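PDB 2GIY: envelope glycoprotein E from Human herpesvirus 1, which pairs with gI to bind the Fc part of host IgG and to sort nascent virions to cell junctions for cell-to-cell spread. Local coordinates for residues A[21-26]-A[164-169]; A[45-50]-A[148-153]; A[58-63]-A[84-89]. All blocks are in the same frame, centred on the assembly; numbering follows the deposited sequence.

Interaction 1: A[21-26]-A[164-169]; sequences ILFSPG and ISTAAQ
Phe23 lays its ring against the backbone of Ser165 and Thr166. With CG set between the backbone N and the carbonyl carbon (chi1 73°), the ring swings toward 164-169, and its CE2 comes 3.3 Å from Ser165 CA. Thr166 N sits over one ring face near the rim, while the methyl CG2 of Ile164 approaches CD2 obliquely at 4.0 Å. On the same side as Thr166 N, the methyl CG2 of Thr166 meets Phe23 CE1 at 3.6 Å and loosely touches Pro25 CG, the side chains crossing at about a right angle. The threonine divides its branches: CG2 serves Phe23, whereas OG1 turns to its own segment and donates to a lone pair of Gln169 OE1 (2.6 Å), an oxygen that also binds Ser143. Leu22, on the same sheet face as Ser165, sends CD1 over Ser165 O and toward Ala167 CA. Ile21 and Ile164 lie together on the other face, beside Phe29. Two backbone bonds join the segments, Ser165 N to Ile21 O at 3.1 Å and Phe23 N to Ser165 O at 3.0 Å, continuing the pairing of Ile21 with Thr163. Next to them a water links the chains, donating to Phe23 O and accepting from Ala167 N. Such parallel pairing of an N-terminal edge strand with the last strand of the sheet is characteristic of the A'-G pair in an Ig V domain.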
# COMPACT_ATOMS: atom_id res chain seq x y z
N ILE A 21 15.08 -9.85 -2.05
CA ILE A 21 15.36 -11.01 -2.88
C ILE A 21 16.84 -11.31 -2.69
O ILE A 21 17.69 -10.52 -3.10
CB ILE A 21 15.12 -10.75 -4.38
CG1 ILE A 21 13.65 -10.44 -4.64
CG2 ILE A 21 15.54 -11.98 -5.19
CD1 ILE A 21 13.34 -10.07 -6.08
N LEU A 22 17.15 -12.43 -2.05
CA LEU A 22 18.54 -12.81 -1.85
C LEU A 22 18.89 -13.77 -2.97
O LEU A 22 18.15 -14.72 -3.24
CB LEU A 22 18.71 -13.50 -0.49
CG LEU A 22 18.83 -12.62 0.76
CD1 LEU A 22 20.15 -11.86 0.73
CD2 LEU A 22 17.66 -11.64 0.84
N PHE A 23 20.01 -13.52 -3.64
CA PHE A 23 20.44 -14.38 -4.73
C PHE A 23 21.90 -14.78 -4.59
O PHE A 23 22.69 -14.10 -3.93
CB PHE A 23 20.22 -13.69 -6.08
CG PHE A 23 21.19 -12.58 -6.37
CD1 PHE A 23 22.45 -12.86 -6.91
CD2 PHE A 23 20.85 -11.25 -6.13
CE1 PHE A 23 23.36 -11.83 -7.19
CE2 PHE A 23 21.75 -10.22 -6.41
CZ PHE A 23 23.01 -10.51 -6.94
N SER A 24 22.26 -15.89 -5.23
CA SER A 24 23.64 -16.37 -5.23
C SER A 24 24.14 -16.13 -6.64
O SER A 24 23.39 -16.29 -7.61
CB SER A 24 23.69 -17.87 -4.89
OG SER A 24 23.27 -18.10 -3.56
N PRO A 25 25.41 -15.73 -6.79
CA PRO A 25 25.99 -15.46 -8.12
C PRO A 25 25.77 -16.59 -9.12
O PRO A 25 26.01 -17.77 -8.82
CB PRO A 25 27.47 -15.25 -7.81
CG PRO A 25 27.43 -14.64 -6.44
CD PRO A 25 26.41 -15.50 -5.73
N GLY A 26 25.32 -16.23 -10.32
CA GLY A 26 25.08 -17.22 -11.35
C GLY A 26 23.62 -17.59 -11.52
O GLY A 26 23.24 -18.19 -12.53
N ILE A 164 17.72 -6.25 -3.47
CA ILE A 164 18.11 -7.39 -4.28
C ILE A 164 19.61 -7.55 -4.18
O ILE A 164 20.36 -6.70 -4.68
CB ILE A 164 17.72 -7.16 -5.74
CG1 ILE A 164 16.22 -6.86 -5.82
CG2 ILE A 164 18.08 -8.38 -6.59
CD1 ILE A 164 15.72 -6.52 -7.23
N SER A 165 20.07 -8.63 -3.56
CA SER A 165 21.51 -8.79 -3.42
C SER A 165 21.96 -10.14 -2.90
O SER A 165 21.16 -11.01 -2.58
CB SER A 165 22.06 -7.71 -2.50
OG SER A 165 21.48 -7.81 -1.22
N THR A 166 23.28 -10.29 -2.83
CA THR A 166 23.88 -11.51 -2.31
C THR A 166 23.83 -11.34 -0.79
O THR A 166 23.64 -10.23 -0.30
CB THR A 166 25.34 -11.66 -2.75
OG1 THR A 166 26.12 -10.57 -2.23
CG2 THR A 166 25.44 -11.67 -4.27
N ALA A 167 23.99 -12.43 -0.06
CA ALA A 167 23.94 -12.38 1.39
C ALA A 167 25.01 -11.46 1.99
O ALA A 167 24.72 -10.68 2.89
CB ALA A 167 24.08 -13.79 1.96
N ALA A 168 26.23 -11.56 1.48
CA ALA A 168 27.33 -10.76 1.99
C ALA A 168 27.14 -9.25 1.81
O ALA A 168 27.54 -8.46 2.66
CB ALA A 168 28.64 -11.20 1.32
N GLN A 169 26.51 -8.86 0.70
CA GLN A 169 26.29 -7.45 0.40
C GLN A 169 25.00 -6.90 0.97
O GLN A 169 24.79 -5.68 1.01
CB GLN A 169 26.27 -7.24 -1.11
CG GLN A 169 27.56 -7.62 -1.81
CD GLN A 169 27.38 -7.68 -3.32
OE1 GLN A 169 26.77 -8.61 -3.84
NE2 GLN A 169 27.90 -6.68 -4.01
O HOH W 1 23.67 -14.81 -1.39

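Interaction 2: A[45-50]-A[148-153]; sequences YSMDVV and CVVYVN
Asp48 and Tyr151 face each other as a hydrogen-bonded pair, as do Val50 and Val149, in the antiparallel join of strands 45-54 and 144-152. Backbone bonding is regular: Tyr151 N reaches Asp48 O at 2.8 Å, and Val149 N reaches Val50 O at 2.7 Å, each with its return bond. At the strand end a side chain takes over. Asn153 N still donates to Ser46 O, but Ser46 N gives its hydrogen to the amide oxygen Asn153 OD1 (3.2 Å), from above the amide plane; a water donates to the same oxygen.

Apolar contacts divide between the faces. On that of Met47, Val49, Val150 and Val152, Met47 extends CG anti to the backbone N (chi1 -177°) and lays it 4.0 Å from Val150 CG1, before the chain bends at chi3. Val49 CG1 meets Cys148 SG at 3.8 Å, and Val152 CG1 slants against Tyr45 CD2 at the same distance. Ile181 of the second subunit, probably part of the expression-tag linker, packs on Met47 and Val49. On the other face Val50 CG2 lies obliquely 4.0 Å from Tyr151 CE1. The Tyr151 ring has Asp48 O at its edge, near its plane. Asp48 turns its carboxylate to Ser99 OG.

Paired backbone bonds thus set the antiparallel register, valines, the two tyrosines and sulfur-bearing side chains supply the bulk, and the Asn153 amide finishes the pairing.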
# COMPACT_ATOMS: atom_id res chain seq x y z
N TYR A 45 -5.61 9.47 -18.53
CA TYR A 45 -4.41 9.69 -17.73
C TYR A 45 -3.19 9.03 -18.34
O TYR A 45 -3.30 8.18 -19.23
CB TYR A 45 -4.61 9.16 -16.30
CG TYR A 45 -4.78 7.66 -16.17
CD1 TYR A 45 -6.03 7.06 -16.35
CD2 TYR A 45 -3.70 6.84 -15.84
CE1 TYR A 45 -6.19 5.67 -16.20
CE2 TYR A 45 -3.85 5.46 -15.69
CZ TYR A 45 -5.10 4.88 -15.87
OH TYR A 45 -5.24 3.52 -15.73
N SER A 46 -2.02 9.43 -17.87
CA SER A 46 -0.77 8.85 -18.32
C SER A 46 -0.23 8.09 -17.12
O SER A 46 -0.60 8.38 -15.98
CB SER A 46 0.23 9.93 -18.74
OG SER A 46 0.64 10.70 -17.62
N MET A 47 0.63 7.11 -17.35
CA MET A 47 1.21 6.35 -16.25
C MET A 47 2.65 6.00 -16.57
O MET A 47 3.00 5.77 -17.72
CB MET A 47 0.40 5.07 -15.99
CG MET A 47 0.90 4.25 -14.80
SD MET A 47 -0.16 2.85 -14.38
CE MET A 47 0.48 1.60 -15.49
N ASP A 48 3.48 5.98 -15.53
CA ASP A 48 4.88 5.62 -15.69
C ASP A 48 5.28 4.68 -14.55
O ASP A 48 5.08 5.00 -13.38
CB ASP A 48 5.77 6.86 -15.65
CG ASP A 48 5.45 7.85 -16.75
OD1 ASP A 48 5.76 7.55 -17.92
OD2 ASP A 48 4.89 8.92 -16.44
N VAL A 49 5.83 3.52 -14.89
CA VAL A 49 6.30 2.58 -13.88
C VAL A 49 7.80 2.75 -13.94
O VAL A 49 8.44 2.39 -14.93
CB VAL A 49 5.89 1.14 -14.20
CG1 VAL A 49 6.52 0.18 -13.19
CG2 VAL A 49 4.36 1.01 -14.17
N VAL A 50 8.37 3.31 -12.88
CA VAL A 50 9.79 3.60 -12.84
C VAL A 50 10.58 2.77 -11.85
O VAL A 50 10.17 2.60 -10.70
CB VAL A 50 10.03 5.09 -12.48
CG1 VAL A 50 11.51 5.39 -12.39
CG2 VAL A 50 9.36 5.99 -13.51
N CYS A 148 10.48 0.67 -6.95
CA CYS A 148 9.57 0.67 -8.08
C CYS A 148 8.57 1.75 -7.74
O CYS A 148 7.90 1.68 -6.70
CB CYS A 148 8.88 -0.68 -8.23
SG CYS A 148 7.78 -0.74 -9.68
N VAL A 149 8.48 2.78 -8.58
CA VAL A 149 7.57 3.89 -8.34
C VAL A 149 6.57 4.05 -9.47
O VAL A 149 6.94 4.05 -10.65
CB VAL A 149 8.35 5.22 -8.20
CG1 VAL A 149 7.41 6.34 -7.82
CG2 VAL A 149 9.47 5.06 -7.16
N VAL A 150 5.30 4.18 -9.12
CA VAL A 150 4.28 4.34 -10.14
C VAL A 150 3.70 5.75 -10.16
O VAL A 150 3.12 6.21 -9.17
CB VAL A 150 3.12 3.34 -9.95
CG1 VAL A 150 2.12 3.49 -11.10
CG2 VAL A 150 3.67 1.92 -9.90
N TYR A 151 3.86 6.42 -11.29
CA TYR A 151 3.33 7.76 -11.46
C TYR A 151 2.06 7.71 -12.30
O TYR A 151 1.92 6.87 -13.18
CB TYR A 151 4.30 8.68 -12.20
CG TYR A 151 5.58 9.01 -11.47
CD1 TYR A 151 6.63 8.10 -11.42
CD2 TYR A 151 5.73 10.24 -10.83
CE1 TYR A 151 7.82 8.41 -10.75
CE2 TYR A 151 6.91 10.56 -10.16
CZ TYR A 151 7.95 9.64 -10.13
OH TYR A 151 9.13 9.95 -9.48
N VAL A 152 1.14 8.61 -11.99
CA VAL A 152 -0.09 8.77 -12.75
C VAL A 152 -0.15 10.29 -12.92
O VAL A 152 -0.18 11.02 -11.93
CB VAL A 152 -1.33 8.29 -11.98
CG1 VAL A 152 -2.59 8.75 -12.71
CG2 VAL A 152 -1.31 6.77 -11.86
N ASN A 153 -0.13 10.74 -14.16
CA ASN A 153 -0.15 12.18 -14.45
C ASN A 153 1.00 12.88 -13.73
O ASN A 153 0.82 13.94 -13.14
CB ASN A 153 -1.48 12.80 -14.05
CG ASN A 153 -2.64 12.30 -14.89
OD1 ASN A 153 -2.46 12.00 -16.08
ND2 ASN A 153 -3.81 12.21 -14.29
O HOH W 2 -1.53 13.33 -18.13

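Interaction 3: A[58-63]-A[84-89]; sequences TSCAEM and APCAAS
A disulfide loop outside the main sheet of the Ig V-type domain is closed here: Cys60 and Cys86 are joined, and the chain between them carries two short helices, 67-71 and 76-79, together with strand 63-66. A second disulfide, Cys69 to Cys78, lies within this loop. The bridge ties the segment leading into strand 63-66 to the one leading into strand 87-88, so it sits just ahead of the place where these strands run parallel in a small three-stranded sheet. The backbone of Cys86 already bonds to Arg64, and Ala88 bonds to Arg64 and Tyr66.

The two sulfurs, Cys60 SG and Cys86 SG, are 2.0 Å apart, and the torsion about their bond is -90°, an unstrained value of the left-handed sense. Both cysteines turn SG beside the backbone N and anti to the carbonyl carbon, with chi1 -73° at Cys60 and -45° at Cys86, which gives the bridge negative torsions at both ends. Cys60 is buried and points its CB at the other segment. Pro85 stands next to the bridge, its CG 4.4 Å from Cys60 SG, and packs also on Pro57.

Beside the bridge the chains meet by van der Waals and CA-H...O contacts, without direct hydrogen bonds between 58-63 and 84-89. Glu62 O lies 3.4 Å from Cys86 CB, and Met63 CA makes a bent CA-H...O contact with Cys86 O. Met63 does most of the remaining packing. Its chain folds at chi2 and chi3, bringing the thioether back along the Cys86 backbone instead of letting it extend away. From there the residue also reaches Val56 and Leu145, the latter on strand 144-152, which links this loop to the main sheet. The fold leaves Met63 SD 3.7 Å from Cys86 CA, and CE equally close to Cys86 C.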
# COMPACT_ATOMS: atom_id res chain seq x y z
N THR A 58 29.39 -0.95 1.33
CA THR A 58 29.74 -2.02 2.26
C THR A 58 29.76 -1.50 3.70
O THR A 58 29.41 -2.23 4.63
CB THR A 58 31.13 -2.58 1.92
OG1 THR A 58 31.14 -3.03 0.56
CG2 THR A 58 31.49 -3.73 2.85
N SER A 59 30.16 -0.25 3.87
CA SER A 59 30.26 0.36 5.20
C SER A 59 28.94 0.88 5.77
O SER A 59 28.92 1.39 6.89
CB SER A 59 31.30 1.48 5.19
OG SER A 59 31.09 2.37 4.11
N CYS A 60 27.85 0.75 5.02
CA CYS A 60 26.56 1.19 5.52
C CYS A 60 25.98 0.10 6.41
O CYS A 60 26.01 -1.08 6.06
CB CYS A 60 25.58 1.46 4.37
SG CYS A 60 25.93 2.98 3.44
N ALA A 61 25.47 0.50 7.58
CA ALA A 61 24.87 -0.45 8.50
C ALA A 61 23.49 -0.80 7.95
O ALA A 61 23.02 -1.93 8.06
CB ALA A 61 24.73 0.17 9.89
N GLU A 62 22.86 0.20 7.35
CA GLU A 62 21.54 0.02 6.76
C GLU A 62 21.26 1.16 5.79
O GLU A 62 21.89 2.22 5.86
CB GLU A 62 20.48 0.02 7.86
CG GLU A 62 20.59 1.19 8.83
CD GLU A 62 19.55 1.14 9.92
OE1 GLU A 62 19.45 0.10 10.60
OE2 GLU A 62 18.83 2.15 10.10
N MET A 63 20.33 0.92 4.88
CA MET A 63 19.96 1.94 3.91
C MET A 63 18.73 2.63 4.46
O MET A 63 17.89 2.00 5.09
CB MET A 63 19.63 1.29 2.55
CG MET A 63 20.85 0.77 1.80
SD MET A 63 21.98 2.12 1.40
CE MET A 63 20.98 3.05 0.27
N ALA A 84 24.81 10.17 5.09
CA ALA A 84 26.00 9.74 4.37
C ALA A 84 25.61 9.14 3.03
O ALA A 84 24.65 9.62 2.41
CB ALA A 84 26.75 8.73 5.24
N PRO A 85 26.33 8.11 2.54
CA PRO A 85 25.92 7.56 1.24
C PRO A 85 24.96 6.37 1.42
O PRO A 85 24.87 5.51 0.54
CB PRO A 85 27.24 7.13 0.63
CG PRO A 85 27.95 6.57 1.82
CD PRO A 85 27.68 7.63 2.88
N CYS A 86 24.27 6.33 2.55
CA CYS A 86 23.34 5.24 2.86
C CYS A 86 21.89 5.68 2.78
O CYS A 86 21.04 5.14 3.49
CB CYS A 86 23.59 4.72 4.27
SG CYS A 86 25.34 4.46 4.69
N ALA A 87 21.59 6.64 1.91
CA ALA A 87 20.23 7.13 1.79
C ALA A 87 19.69 7.11 0.37
O ALA A 87 20.41 7.35 -0.59
CB ALA A 87 20.14 8.56 2.34
N ALA A 88 18.40 6.81 0.25
CA ALA A 88 17.71 6.81 -1.03
C ALA A 88 16.72 7.96 -0.87
O ALA A 88 15.71 7.83 -0.17
CB ALA A 88 16.97 5.49 -1.24
N SER A 89 17.03 9.10 -1.48
CA SER A 89 16.18 10.29 -1.35
C SER A 89 16.07 11.12 -2.61
O SER A 89 15.28 12.06 -2.68
CB SER A 89 16.73 11.17 -0.23
OG SER A 89 18.03 11.64 -0.55

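Interactions 1 and 2 belong to the same sheet, in which strands 155-165 and 144-152 are neighbours, yet their centres are about 28 Å apart, on opposite sides of the chain's centre. Interaction 2 is the buried one, a regular antiparallel pairing deep in the sheet. Interaction 1 is a partly buried parallel edge, where two backbone bonds give way to aromatic packing and a bridging water. Interaction 3, also partly buried, lies at the margin of the small parallel sheet, and its two segments are joined by a covalent bridge and not by hydrogen bonds. It is about 17 Å from interaction 1, centre to centre, and along the chain 58-63/84-89 nests within interaction 2, itself nested within interaction 1.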